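Local coordinates for N-isopropylammelide isopropylaminohydrolase (Burkholderia multivorans ATCC 17616, PDB 6NBO), which belongs to the amidohydrolase family of metal-binding TIM-barrel proteins and holds zinc ions at the mouth of its barrel, at residues H126-T131 and F159-V164; D216-E221 and I248-C253; L232-T237 and A270-A275; A275-A280 and T298-N303; V284-V289 and A326-F331. All blocks are in the same frame, centred on the assembly; numbering follows the deposited sequence. Where two conformers were deposited one is given.

Contact 1: residues H126-T131 and F159-V164; sequences HVDVDT and FPQSGV
With CG turned opposite the carbonyl carbon in His126 (chi1 -59°) and opposite the backbone N in Phe159 (chi1 179°), the two rings meet edge-to-face. The imidazole presents its edge to the phenyl face, the centroids are 5.8 Å apart and the planes stand at 84°. Closer to the main chain, His126 CB and Phe159 CB approach to 4.0 Å. This pair hangs from a parallel bridge between the ends of strands 120-128 and 153-159, in which Phe159 is held through both its polar backbone atoms: its N donates to Val127 O at 2.8 Å, while its O receives Val129 N at 2.9 Å. A CA-H...O contact from Pro160 CA to Val129 O, at 3.3 Å, prolongs the pairing to where an inverse gamma turn centred on Pro160 bends the second chain away. The Asp128 carboxylate runs alongside the phenyl ring, with OD1 at its edge 3.5 Å from Phe159 CD2; the same OD1 lies 3.7 Å from Gln161 CB. On the zinc side, Phe159 stacks on His218, and His126 meets the rings of His65 and His67. Asp128 OD2 is held by two cationic groups, in salt bridges with Arg97 and Lys70, and Lys70 also bonds Gln161 OE1, so a charged network ties the two segments together beside the rings next to the metal site.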
# COMPACT_ATOMS: atom_id res chain seq x y z
N HIS A 126 6.87 -2.99 -2.88
CA HIS A 126 7.69 -4.12 -3.28
C HIS A 126 8.93 -3.57 -3.98
O HIS A 126 8.90 -2.48 -4.55
CB HIS A 126 6.88 -5.05 -4.19
CG HIS A 126 5.65 -5.57 -3.51
ND1 HIS A 126 5.49 -6.90 -3.15
CD2 HIS A 126 4.53 -4.94 -3.08
CE1 HIS A 126 4.34 -7.06 -2.54
NE2 HIS A 126 3.73 -5.89 -2.48
N VAL A 127 10.04 -4.30 -3.85
CA VAL A 127 11.29 -3.91 -4.48
C VAL A 127 11.88 -5.17 -5.10
O VAL A 127 11.96 -6.20 -4.44
CB VAL A 127 12.29 -3.29 -3.48
CG1 VAL A 127 13.61 -2.97 -4.19
CG2 VAL A 127 11.70 -2.04 -2.84
N ASP A 128 12.29 -5.08 -6.36
CA ASP A 128 12.79 -6.27 -7.04
C ASP A 128 14.10 -6.71 -6.41
O ASP A 128 15.02 -5.91 -6.22
CB ASP A 128 13.00 -6.00 -8.53
CG ASP A 128 11.69 -5.78 -9.27
OD1 ASP A 128 10.61 -5.95 -8.68
OD2 ASP A 128 11.75 -5.42 -10.46
N VAL A 129 14.19 -7.99 -6.05
CA VAL A 129 15.40 -8.58 -5.50
C VAL A 129 15.65 -9.85 -6.31
O VAL A 129 14.84 -10.78 -6.27
CB VAL A 129 15.28 -8.90 -4.00
CG1 VAL A 129 16.50 -9.69 -3.49
CG2 VAL A 129 15.10 -7.62 -3.19
N ASP A 130 16.73 -9.88 -7.09
CA ASP A 130 16.96 -10.98 -8.02
C ASP A 130 18.44 -11.05 -8.35
O ASP A 130 19.21 -10.15 -8.01
CB ASP A 130 16.13 -10.80 -9.29
CG ASP A 130 16.39 -9.44 -9.96
OD1 ASP A 130 17.56 -9.11 -10.23
OD2 ASP A 130 15.40 -8.71 -10.22
N THR A 131 18.83 -12.11 -9.05
CA THR A 131 20.24 -12.30 -9.38
C THR A 131 20.68 -11.54 -10.64
O THR A 131 21.82 -11.73 -11.08
CB THR A 131 20.55 -13.79 -9.53
OG1 THR A 131 19.67 -14.38 -10.51
CG2 THR A 131 20.35 -14.49 -8.18
N PHE A 159 11.01 -8.60 -3.29
CA PHE A 159 10.16 -9.25 -4.30
C PHE A 159 11.00 -9.93 -5.39
O PHE A 159 11.59 -9.25 -6.24
CB PHE A 159 9.23 -8.20 -4.93
CG PHE A 159 8.31 -8.72 -6.00
CD1 PHE A 159 7.52 -9.85 -5.77
CD2 PHE A 159 8.21 -8.07 -7.22
CE1 PHE A 159 6.67 -10.33 -6.76
CE2 PHE A 159 7.36 -8.55 -8.21
CZ PHE A 159 6.59 -9.69 -7.98
N PRO A 160 11.07 -11.27 -5.41
CA PRO A 160 11.81 -11.98 -6.49
C PRO A 160 10.96 -12.02 -7.76
O PRO A 160 10.33 -13.02 -8.11
CB PRO A 160 12.04 -13.36 -5.87
CG PRO A 160 10.77 -13.58 -5.02
CD PRO A 160 10.41 -12.20 -4.47
N GLN A 161 11.00 -10.89 -8.48
CA GLN A 161 10.07 -10.65 -9.58
C GLN A 161 10.12 -11.74 -10.63
O GLN A 161 9.09 -12.09 -11.22
CB GLN A 161 10.34 -9.27 -10.20
CG GLN A 161 9.75 -9.03 -11.59
CD GLN A 161 8.26 -8.71 -11.55
OE1 GLN A 161 7.86 -7.54 -11.54
NE2 GLN A 161 7.43 -9.75 -11.55
N SER A 162 11.30 -12.31 -10.88
CA SER A 162 11.44 -13.34 -11.91
C SER A 162 11.48 -14.75 -11.34
O SER A 162 11.84 -15.68 -12.06
CB SER A 162 12.70 -13.07 -12.74
OG SER A 162 13.84 -13.09 -11.91
N GLY A 163 11.14 -14.92 -10.06
CA GLY A 163 11.02 -16.24 -9.46
C GLY A 163 12.21 -16.57 -8.57
O GLY A 163 13.26 -15.93 -8.59
N VAL A 164 12.04 -17.62 -7.76
CA VAL A 164 13.04 -18.07 -6.80
C VAL A 164 13.66 -19.41 -7.21
O VAL A 164 14.88 -19.55 -7.28
CB VAL A 164 12.44 -18.17 -5.38
CG1 VAL A 164 13.52 -18.59 -4.37
CG2 VAL A 164 11.79 -16.88 -4.99

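Contact 2: residues D216-E221 and I248-C253; sequences DLHLHE and ISHAFC. With ZN (zinc ion), chain B.
His218 and His250 meet beside the metal: His218 NE2 coordinates the zinc at 2.3 Å, and His218 CD2 lies 3.3 Å from His250 NE2, with the ring planes inclined at 65°. His65, His67 and Asp304 complete the coordination of this zinc; His250, with Asp304, belongs to a second zinc site. His220 also runs alongside His250, its NE2 3.5 Å from His250 CD2. Those two rings are near parallel, at 26°, but slid so far apart that they barely overlap. Phe252 in turn brings CE2 to the edge of the His220 ring. Behind the histidines is the parallel pairing of a beta-alpha-beta unit of the TIM barrel, strand 215-219, helix 223-239 and strand 246-250. Ser249 N donates to Leu217 O at 2.7 Å and Leu219 N to Ser249 O at 2.9 Å, which fixes His218 and Ser249 side by side on the zinc face. Asp216, its CG swung away from the backbone N (chi1 -177°), accepts a hydrogen bond from Ser249 OG on the syn lone pair of OD1, 2.7 Å away. Ser249 OG is also hydrogen-bonded to His65 ND1, a second-shell link to a metal ligand, while Asp216 OD2 forms a salt bridge with Arg124. Leu219 CB packs on Ile248 CG2 at 3.9 Å. Past the strand ends, one water ties Leu219 O and Glu221 O to Cys253 N, 2.9 Å from that nitrogen.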
# COMPACT_ATOMS: atom_id res chain seq x y z
N ASP A 216 4.18 -11.02 1.79
CA ASP A 216 3.16 -10.40 0.94
C ASP A 216 3.39 -10.97 -0.45
O ASP A 216 4.38 -10.62 -1.11
CB ASP A 216 3.26 -8.87 0.95
CG ASP A 216 2.17 -8.18 0.14
OD1 ASP A 216 1.73 -8.73 -0.88
OD2 ASP A 216 1.75 -7.07 0.54
N LEU A 217 2.48 -11.83 -0.90
CA LEU A 217 2.70 -12.67 -2.08
C LEU A 217 1.80 -12.20 -3.22
O LEU A 217 0.60 -12.05 -3.04
CB LEU A 217 2.41 -14.14 -1.74
CG LEU A 217 3.26 -14.69 -0.59
CD1 LEU A 217 2.80 -16.07 -0.19
CD2 LEU A 217 4.74 -14.69 -0.96
N HIS A 218 2.41 -11.95 -4.39
CA HIS A 218 1.65 -11.69 -5.61
C HIS A 218 1.00 -12.99 -6.09
O HIS A 218 1.70 -13.96 -6.37
CB HIS A 218 2.57 -11.16 -6.73
CG HIS A 218 2.96 -9.72 -6.60
ND1 HIS A 218 3.76 -9.26 -5.57
CD2 HIS A 218 2.71 -8.65 -7.40
CE1 HIS A 218 3.96 -7.96 -5.73
NE2 HIS A 218 3.34 -7.57 -6.84
N LEU A 219 -0.32 -13.01 -6.23
CA LEU A 219 -1.00 -14.19 -6.73
C LEU A 219 -1.84 -13.76 -7.93
O LEU A 219 -2.98 -13.30 -7.76
CB LEU A 219 -1.86 -14.86 -5.65
CG LEU A 219 -2.38 -16.24 -6.10
CD1 LEU A 219 -1.22 -17.19 -6.43
CD2 LEU A 219 -3.31 -16.86 -5.07
N HIS A 220 -1.27 -13.90 -9.13
CA HIS A 220 -1.99 -13.61 -10.36
C HIS A 220 -2.73 -14.82 -10.92
O HIS A 220 -3.50 -14.66 -11.87
CB HIS A 220 -1.05 -13.13 -11.48
CG HIS A 220 -0.08 -12.09 -11.06
ND1 HIS A 220 1.21 -12.38 -10.67
CD2 HIS A 220 -0.19 -10.74 -11.00
CE1 HIS A 220 1.85 -11.26 -10.38
NE2 HIS A 220 1.02 -10.25 -10.57
N GLU A 221 -2.46 -16.01 -10.39
CA GLU A 221 -2.95 -17.23 -11.01
C GLU A 221 -4.47 -17.23 -11.05
O GLU A 221 -5.13 -16.87 -10.08
CB GLU A 221 -2.42 -18.45 -10.27
CG GLU A 221 -0.90 -18.56 -10.31
CD GLU A 221 -0.39 -19.70 -9.45
OE1 GLU A 221 -1.20 -20.30 -8.71
OE2 GLU A 221 0.80 -20.02 -9.55
N ILE A 248 -2.07 -11.42 0.69
CA ILE A 248 -2.19 -11.89 -0.69
C ILE A 248 -2.45 -10.69 -1.57
O ILE A 248 -3.47 -10.01 -1.41
CB ILE A 248 -3.32 -12.92 -0.86
CG1 ILE A 248 -3.26 -13.98 0.24
CG2 ILE A 248 -3.23 -13.54 -2.27
CD1 ILE A 248 -2.02 -14.84 0.18
N SER A 249 -1.56 -10.43 -2.52
CA SER A 249 -1.76 -9.32 -3.45
C SER A 249 -2.41 -9.81 -4.74
O SER A 249 -2.05 -10.86 -5.26
CB SER A 249 -0.44 -8.62 -3.77
OG SER A 249 -0.00 -7.81 -2.67
N HIS A 250 -3.36 -9.00 -5.24
CA HIS A 250 -4.10 -9.19 -6.49
C HIS A 250 -5.21 -10.22 -6.31
O HIS A 250 -6.39 -9.86 -6.27
CB HIS A 250 -3.15 -9.53 -7.63
CG HIS A 250 -2.07 -8.51 -7.82
ND1 HIS A 250 -2.32 -7.15 -7.80
CD2 HIS A 250 -0.73 -8.64 -7.99
CE1 HIS A 250 -1.19 -6.49 -7.97
NE2 HIS A 250 -0.21 -7.37 -8.09
N ALA A 251 -4.84 -11.50 -6.18
CA ALA A 251 -5.81 -12.55 -5.83
C ALA A 251 -6.96 -12.61 -6.83
O ALA A 251 -8.12 -12.80 -6.45
CB ALA A 251 -6.34 -12.35 -4.41
N PHE A 252 -6.63 -12.45 -8.13
CA PHE A 252 -7.64 -12.45 -9.18
C PHE A 252 -8.52 -13.70 -9.14
O PHE A 252 -9.69 -13.63 -9.53
CB PHE A 252 -6.97 -12.36 -10.56
CG PHE A 252 -6.06 -11.19 -10.73
CD1 PHE A 252 -6.37 -9.96 -10.16
CD2 PHE A 252 -4.89 -11.31 -11.46
CE1 PHE A 252 -5.52 -8.87 -10.32
CE2 PHE A 252 -4.04 -10.24 -11.62
CZ PHE A 252 -4.35 -9.02 -11.06
N CYS A 253 -7.98 -14.84 -8.70
CA CYS A 253 -8.78 -16.06 -8.74
C CYS A 253 -10.03 -15.96 -7.88
O CYS A 253 -11.01 -16.68 -8.13
CB CYS A 253 -7.95 -17.27 -8.31
SG CYS A 253 -7.40 -17.25 -6.58
ZN ZN B . 2.55 -5.62 -7.70
O HOH W 1 1.32 -5.09 -1.18
O HOH W 2 -5.14 -15.22 -8.06

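Contact 3: residues L232-T237 and A270-A275; sequences LILQRT and AELGVA
Leu234 and Leu272 make the closest approach of this contact, where Leu272 CD1 comes to 3.6 Å from Leu234 O and rests against the helix backbone. The same methyl is 4.3 Å from Leu234 CB. Beside it, the Leu234 side chain slants across Val274, CD2 to CG2 at 4.0 Å, the closest methyl-to-methyl approach. Thr237 adds its CG2, 4.3 Å from Leu272 CD1 and 4.4 Å from Val274 CG2, so that this methyl faces both partners. The threonine torsion explains how (chi1 -58°): OG1 lies beside the backbone N and bonds back to Ile233 O at 2.8 Å, an oxygen that also takes Thr237 N, while CG2 is left for the neighbour. The elements joined are helices 223-239 and 259-272 of the layer around the TIM barrel, and Val274 already belongs to the link from the second helix into strand 275-278. A Schellman motif ends that helix: Gly273, at phi 65°, turns the chain so that Val274 follows Leu272 toward the first helix. Beneath, Val274 and Ile233 both reach Ile248 of strand 246-250. The backbones stay 7.5 Å apart between the CA atoms of Thr237 and Leu272, so side-chain methyls do most of the touching. Leu234, Thr237 and Val274 are buried, Leu272 only partly; on the solvent side Gln235 and Glu271 are exposed. Gln235 NE2 bonds Asp231 one turn back.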
# COMPACT_ATOMS: atom_id res chain seq x y z
N LEU A 232 -2.61 -23.75 -0.49
CA LEU A 232 -1.27 -24.10 -0.01
C LEU A 232 -0.73 -23.01 0.91
O LEU A 232 -0.19 -23.31 1.99
CB LEU A 232 -0.31 -24.32 -1.18
CG LEU A 232 -0.36 -25.63 -1.96
CD1 LEU A 232 0.76 -25.62 -2.99
CD2 LEU A 232 -0.21 -26.81 -1.02
N ILE A 233 -0.84 -21.76 0.48
CA ILE A 233 -0.33 -20.63 1.26
C ILE A 233 -1.03 -20.56 2.62
O ILE A 233 -0.39 -20.39 3.66
CB ILE A 233 -0.50 -19.34 0.46
CG1 ILE A 233 0.47 -19.33 -0.73
CG2 ILE A 233 -0.30 -18.11 1.35
CD1 ILE A 233 0.08 -18.37 -1.84
N LEU A 234 -2.36 -20.70 2.62
CA LEU A 234 -3.10 -20.61 3.87
C LEU A 234 -2.80 -21.79 4.79
O LEU A 234 -2.74 -21.64 6.01
CB LEU A 234 -4.61 -20.54 3.57
CG LEU A 234 -5.06 -19.31 2.77
CD1 LEU A 234 -6.54 -19.39 2.45
CD2 LEU A 234 -4.74 -18.02 3.51
N GLN A 235 -2.62 -22.99 4.22
CA GLN A 235 -2.21 -24.15 5.02
C GLN A 235 -0.91 -23.87 5.76
O GLN A 235 -0.79 -24.14 6.96
CB GLN A 235 -2.03 -25.37 4.13
CG GLN A 235 -3.28 -26.05 3.68
CD GLN A 235 -2.96 -27.43 3.12
OE1 GLN A 235 -2.14 -28.16 3.68
NE2 GLN A 235 -3.58 -27.78 2.00
N ARG A 236 0.08 -23.36 5.04
CA ARG A 236 1.37 -23.07 5.65
C ARG A 236 1.25 -21.96 6.68
O ARG A 236 1.85 -22.03 7.76
CB ARG A 236 2.38 -22.70 4.55
CG ARG A 236 3.82 -23.02 4.90
CD ARG A 236 4.06 -24.53 4.87
NE ARG A 236 5.30 -24.89 5.53
CZ ARG A 236 5.37 -25.57 6.68
NH1 ARG A 236 6.56 -25.85 7.21
NH2 ARG A 236 4.27 -25.99 7.28
N THR A 237 0.46 -20.93 6.37
CA THR A 237 0.23 -19.83 7.32
C THR A 237 -0.32 -20.35 8.64
O THR A 237 0.13 -19.95 9.72
CB THR A 237 -0.74 -18.82 6.72
OG1 THR A 237 -0.22 -18.31 5.48
CG2 THR A 237 -0.97 -17.67 7.69
N ALA A 270 -9.96 -14.73 6.72
CA ALA A 270 -10.39 -13.93 7.85
C ALA A 270 -9.89 -14.52 9.16
O ALA A 270 -9.35 -13.81 10.02
CB ALA A 270 -11.92 -13.82 7.87
N GLU A 271 -10.05 -15.84 9.32
CA GLU A 271 -9.59 -16.53 10.52
C GLU A 271 -8.10 -16.30 10.76
O GLU A 271 -7.68 -16.09 11.90
CB GLU A 271 -9.90 -18.03 10.39
CG GLU A 271 -9.41 -18.88 11.54
CD GLU A 271 -9.95 -18.42 12.88
OE1 GLU A 271 -11.15 -18.06 12.95
OE2 GLU A 271 -9.18 -18.41 13.87
N LEU A 272 -7.29 -16.31 9.71
CA LEU A 272 -5.85 -16.20 9.85
C LEU A 272 -5.35 -14.76 9.82
O LEU A 272 -4.14 -14.53 9.89
CB LEU A 272 -5.15 -17.00 8.75
CG LEU A 272 -5.33 -18.51 8.92
CD1 LEU A 272 -4.94 -19.27 7.66
CD2 LEU A 272 -4.48 -18.98 10.09
N GLY A 273 -6.25 -13.79 9.74
CA GLY A 273 -5.82 -12.41 9.63
C GLY A 273 -5.08 -12.11 8.35
O GLY A 273 -4.21 -11.24 8.33
N VAL A 274 -5.41 -12.82 7.26
CA VAL A 274 -4.79 -12.57 5.96
C VAL A 274 -5.60 -11.51 5.22
O VAL A 274 -6.79 -11.71 4.96
CB VAL A 274 -4.71 -13.87 5.14
CG1 VAL A 274 -4.23 -13.56 3.72
CG2 VAL A 274 -3.81 -14.88 5.83
N ALA A 275 -4.96 -10.40 4.88
CA ALA A 275 -5.58 -9.33 4.11
C ALA A 275 -5.36 -9.56 2.62
O ALA A 275 -4.48 -10.32 2.20
CB ALA A 275 -5.01 -7.96 4.51

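Contact 4: residues A275-A280 and T298-N303; sequences AVVTTA and TVIGGN
Peptide groups are the flat units that join Val276 to Thr298 and Ile300, meeting side to side through N-H and C=O. Val276 N donates to Thr298 O at 3.0 Å, Ile300 N to Val276 O at 2.7 Å and Thr278 N to Ile300 O at 2.9 Å. Gly302 N to Thr278 O, at 3.2 Å, is the longest of the four bonds. On one face of the sheet Val276 lies beside Val299, and Thr278 CG2 meets Val299 CG1 at 3.8 Å. The other face carries Val277 and Ile300, which cross with Val277 CG2 3.7 Å from Ile300 CB. Ile300 CG1 is turned opposite the carbonyl carbon (chi1 -56°), and from there CD1 reaches Ala275 CB at 3.6 Å. Past the strand ends Thr279 CB presses on Gly302 O at 3.1 Å; that carbonyl is buried with no polar partner in the model, though a CA-H...O contact from Thr279 meets it. A water bonded to Thr279 OG1 makes a weak bond to Asn303 O, and Asn303 ND2 is held by Glu63. Strand 299-301 also pairs through Gly301 with Gly64 of strand 56-66, the first barrel strand. The arrangement is the last beta-alpha-beta unit of the TIM barrel, strand 275-278, helix 289-295 and strand 299-301, with the zinc ligand Asp304 next after Asn303.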
# COMPACT_ATOMS: atom_id res chain seq x y z
N ALA A 275 -4.96 -10.40 4.88
CA ALA A 275 -5.58 -9.33 4.11
C ALA A 275 -5.36 -9.56 2.62
O ALA A 275 -4.48 -10.32 2.20
CB ALA A 275 -5.01 -7.96 4.51
N VAL A 276 -6.18 -8.89 1.81
CA VAL A 276 -6.03 -8.94 0.36
C VAL A 276 -5.77 -7.53 -0.15
O VAL A 276 -6.35 -6.55 0.32
CB VAL A 276 -7.25 -9.61 -0.32
CG1 VAL A 276 -8.52 -8.76 -0.20
CG2 VAL A 276 -6.94 -9.95 -1.78
N VAL A 277 -4.85 -7.44 -1.12
CA VAL A 277 -4.57 -6.18 -1.80
C VAL A 277 -5.29 -6.20 -3.14
O VAL A 277 -5.14 -7.15 -3.92
CB VAL A 277 -3.06 -5.97 -2.01
CG1 VAL A 277 -2.84 -4.76 -2.91
CG2 VAL A 277 -2.35 -5.83 -0.68
N THR A 278 -6.06 -5.16 -3.42
CA THR A 278 -6.62 -5.00 -4.76
C THR A 278 -6.17 -3.65 -5.32
O THR A 278 -6.14 -2.65 -4.60
CB THR A 278 -8.15 -5.13 -4.79
OG1 THR A 278 -8.60 -5.11 -6.15
CG2 THR A 278 -8.85 -4.00 -4.00
N THR A 279 -5.78 -3.65 -6.58
CA THR A 279 -5.43 -2.42 -7.28
C THR A 279 -6.48 -2.08 -8.32
O THR A 279 -6.30 -1.15 -9.11
CB THR A 279 -4.05 -2.54 -7.91
OG1 THR A 279 -4.09 -3.49 -8.99
CG2 THR A 279 -3.05 -3.02 -6.85
N ALA A 280 -7.58 -2.84 -8.33
CA ALA A 280 -8.72 -2.62 -9.21
C ALA A 280 -8.37 -2.52 -10.69
O ALA A 280 -8.81 -1.60 -11.38
CB ALA A 280 -9.49 -1.38 -8.77
N THR A 298 -9.85 -8.13 5.54
CA THR A 298 -9.43 -6.76 5.32
C THR A 298 -8.95 -6.54 3.89
O THR A 298 -8.19 -7.35 3.35
CB THR A 298 -8.31 -6.40 6.29
OG1 THR A 298 -8.79 -6.56 7.62
CG2 THR A 298 -7.83 -4.96 6.07
N VAL A 299 -9.37 -5.43 3.29
CA VAL A 299 -9.00 -5.09 1.91
C VAL A 299 -8.05 -3.90 1.94
O VAL A 299 -8.37 -2.85 2.52
CB VAL A 299 -10.23 -4.80 1.04
CG1 VAL A 299 -9.78 -4.44 -0.39
CG2 VAL A 299 -11.14 -6.03 0.99
N ILE A 300 -6.90 -4.06 1.29
CA ILE A 300 -5.86 -3.04 1.14
C ILE A 300 -5.89 -2.53 -0.30
O ILE A 300 -5.83 -3.33 -1.24
CB ILE A 300 -4.47 -3.62 1.46
CG1 ILE A 300 -4.44 -4.25 2.87
CG2 ILE A 300 -3.39 -2.54 1.30
CD1 ILE A 300 -3.23 -5.17 3.08
N GLY A 301 -5.97 -1.22 -0.47
CA GLY A 301 -5.90 -0.65 -1.81
C GLY A 301 -4.46 -0.32 -2.20
O GLY A 301 -3.63 -0.01 -1.36
N GLY A 302 -4.17 -0.40 -3.50
CA GLY A 302 -2.85 -0.01 -3.98
C GLY A 302 -2.88 0.40 -5.43
O GLY A 302 -3.80 0.04 -6.17
N ASN A 303 -1.86 1.15 -5.85
CA ASN A 303 -1.74 1.50 -7.27
C ASN A 303 -1.23 0.34 -8.11
O ASN A 303 -1.58 0.23 -9.29
CB ASN A 303 -0.79 2.69 -7.50
CG ASN A 303 -1.46 4.02 -7.31
OD1 ASN A 303 -2.16 4.51 -8.20
ND2 ASN A 303 -1.24 4.64 -6.15
O HOH W 3 -3.51 -1.71 -11.20

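Contact 5: residues V284-V289 and A326-F331; sequences VPVPSV and AMRNDF
Asn329 and Val289 join two helix ends. A Schellman motif with Asp330 at C-prime finishes helix 318-328, and Ser288, the N-cap of helix 289-295, bonds Ala291 N through OG; that helix leads on to the last barrel strand. Among the direct hydrogen bonds, Val289 N donates to Asn329 OD1 at 2.9 Å, so the amide meets the opening turn of the helix, while Asn329 ND2 is held by Ile325 O. Arg328 NH2 donates to Val284 O at 2.7 Å; this oxygen lies in the guanidinium plane, but the nitrogen stands above the carbonyl plane. Arg328 NE bonds Pro281 O, which fixes the turn of the group. Three waters add bridges: one from Val286 N to Arg328 NH2, one from Pro287 O to Asn329 ND2, and one that donates to Asn329 OD1 at 2.7 Å and also bonds Ser288 OG. Packing contacts complete the seam. Val289 CB is 4.1 Å from Phe331 CZ, the two side chains crossing at about a right angle, and Val289 CG2 lies 3.5 Å from Asn329 ND2. Arg328 extends from CG opposite its backbone N (chi1 -178°) and bends at chi2, which brings one face of its flat group against a methyl: Val286 CG2 sits over the guanidinium centre, 3.8 Å from Arg328 CZ.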
# COMPACT_ATOMS: atom_id res chain seq x y z
N VAL A 284 -9.36 -7.49 -15.74
CA VAL A 284 -9.30 -8.85 -15.23
C VAL A 284 -10.21 -8.95 -14.02
O VAL A 284 -10.49 -7.94 -13.36
CB VAL A 284 -7.85 -9.26 -14.84
CG1 VAL A 284 -7.23 -8.21 -13.95
CG2 VAL A 284 -7.77 -10.64 -14.18
N PRO A 285 -10.78 -10.13 -13.78
CA PRO A 285 -11.59 -10.31 -12.56
C PRO A 285 -10.82 -9.96 -11.30
O PRO A 285 -9.60 -10.13 -11.22
CB PRO A 285 -11.98 -11.80 -12.60
CG PRO A 285 -11.53 -12.32 -13.94
CD PRO A 285 -11.10 -11.16 -14.78
N VAL A 286 -11.54 -9.43 -10.32
CA VAL A 286 -10.92 -9.00 -9.07
C VAL A 286 -11.72 -9.58 -7.91
O VAL A 286 -12.90 -9.95 -8.06
CB VAL A 286 -10.87 -7.45 -8.97
CG1 VAL A 286 -9.96 -6.88 -10.05
CG2 VAL A 286 -12.27 -6.88 -9.09
N PRO A 287 -11.12 -9.68 -6.73
CA PRO A 287 -11.92 -9.97 -5.54
C PRO A 287 -12.95 -8.87 -5.32
O PRO A 287 -12.64 -7.67 -5.43
CB PRO A 287 -10.89 -10.04 -4.41
CG PRO A 287 -9.67 -9.37 -4.94
CD PRO A 287 -9.68 -9.57 -6.43
N SER A 288 -14.18 -9.27 -5.06
CA SER A 288 -15.22 -8.32 -4.69
C SER A 288 -14.87 -7.71 -3.33
O SER A 288 -14.70 -8.44 -2.34
CB SER A 288 -16.57 -9.01 -4.65
OG SER A 288 -17.53 -8.23 -3.95
N VAL A 289 -14.75 -6.38 -3.28
CA VAL A 289 -14.50 -5.72 -2.01
C VAL A 289 -15.60 -6.04 -1.00
O VAL A 289 -15.33 -6.34 0.17
CB VAL A 289 -14.34 -4.20 -2.22
CG1 VAL A 289 -14.33 -3.48 -0.90
CG2 VAL A 289 -13.05 -3.93 -2.98
N ALA A 326 -13.69 1.89 -6.28
CA ALA A 326 -15.14 2.05 -6.23
C ALA A 326 -15.77 1.81 -7.60
O ALA A 326 -16.75 1.06 -7.74
CB ALA A 326 -15.49 3.45 -5.71
N MET A 327 -15.19 2.41 -8.65
CA MET A 327 -15.70 2.19 -10.00
C MET A 327 -15.62 0.73 -10.39
O MET A 327 -16.58 0.16 -10.94
CB MET A 327 -14.90 3.04 -11.00
CG MET A 327 -15.10 4.53 -10.88
SD MET A 327 -13.94 5.40 -11.98
CE MET A 327 -14.86 6.89 -12.32
N ARG A 328 -14.48 0.09 -10.13
CA ARG A 328 -14.30 -1.30 -10.51
C ARG A 328 -15.32 -2.20 -9.82
O ARG A 328 -15.76 -3.20 -10.39
CB ARG A 328 -12.88 -1.76 -10.19
CG ARG A 328 -12.57 -3.20 -10.59
CD ARG A 328 -12.61 -3.39 -12.11
NE ARG A 328 -12.35 -4.78 -12.51
CZ ARG A 328 -13.27 -5.73 -12.54
NH1 ARG A 328 -14.52 -5.46 -12.19
NH2 ARG A 328 -12.94 -6.97 -12.92
N ASN A 329 -15.72 -1.84 -8.60
CA ASN A 329 -16.69 -2.63 -7.84
C ASN A 329 -18.12 -2.15 -8.04
O ASN A 329 -19.02 -2.62 -7.34
CB ASN A 329 -16.31 -2.61 -6.36
CG ASN A 329 -15.19 -3.58 -6.04
OD1 ASN A 329 -15.44 -4.70 -5.60
ND2 ASN A 329 -13.94 -3.17 -6.27
N ASP A 330 -18.34 -1.23 -8.99
CA ASP A 330 -19.68 -0.74 -9.34
C ASP A 330 -20.34 -0.03 -8.16
O ASP A 330 -21.56 -0.07 -8.00
CB ASP A 330 -20.57 -1.87 -9.87
CG ASP A 330 -21.67 -1.36 -10.79
OD1 ASP A 330 -21.62 -0.19 -11.20
OD2 ASP A 330 -22.58 -2.15 -11.10
N PHE A 331 -19.54 0.60 -7.30
CA PHE A 331 -20.09 1.34 -6.18
C PHE A 331 -20.78 2.61 -6.68
O PHE A 331 -20.27 3.30 -7.56
CB PHE A 331 -18.98 1.72 -5.19
CG PHE A 331 -18.43 0.56 -4.39
CD1 PHE A 331 -18.99 -0.71 -4.47
CD2 PHE A 331 -17.34 0.76 -3.55
CE1 PHE A 331 -18.46 -1.76 -3.72
CE2 PHE A 331 -16.81 -0.28 -2.79
CZ PHE A 331 -17.38 -1.55 -2.88
O HOH W 4 -14.60 -9.31 -11.33
O HOH W 5 -11.66 -5.06 -6.17
O HOH W 6 -17.67 -5.49 -4.34

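Overall arrangement
Contacts 1 to 4 are buried; 1, 2 and 4 join neighbouring barrel strands, while 3 lies in the helix layer. The strand contacts share parallel backbone pairing, but contacts 1 and 2 bring histidines and aromatic rings to the zinc site, with carboxylates tied to basic groups farther out, whereas contact 4, the nearest to the chain centre, is mostly aliphatic until it nears Asp304. Contacts 1 and 2 touch where His218 meets His126 and Phe159; contacts 2 and 4 share the seam between strands 246-250 and 275-278. Contact 3, apolar in its side-chain packing, meets contact 2 through Ile248 and shares Ala275 with contact 4. Contact 5, partly buried, relies on waters and the side chains of Arg328 and Asn329.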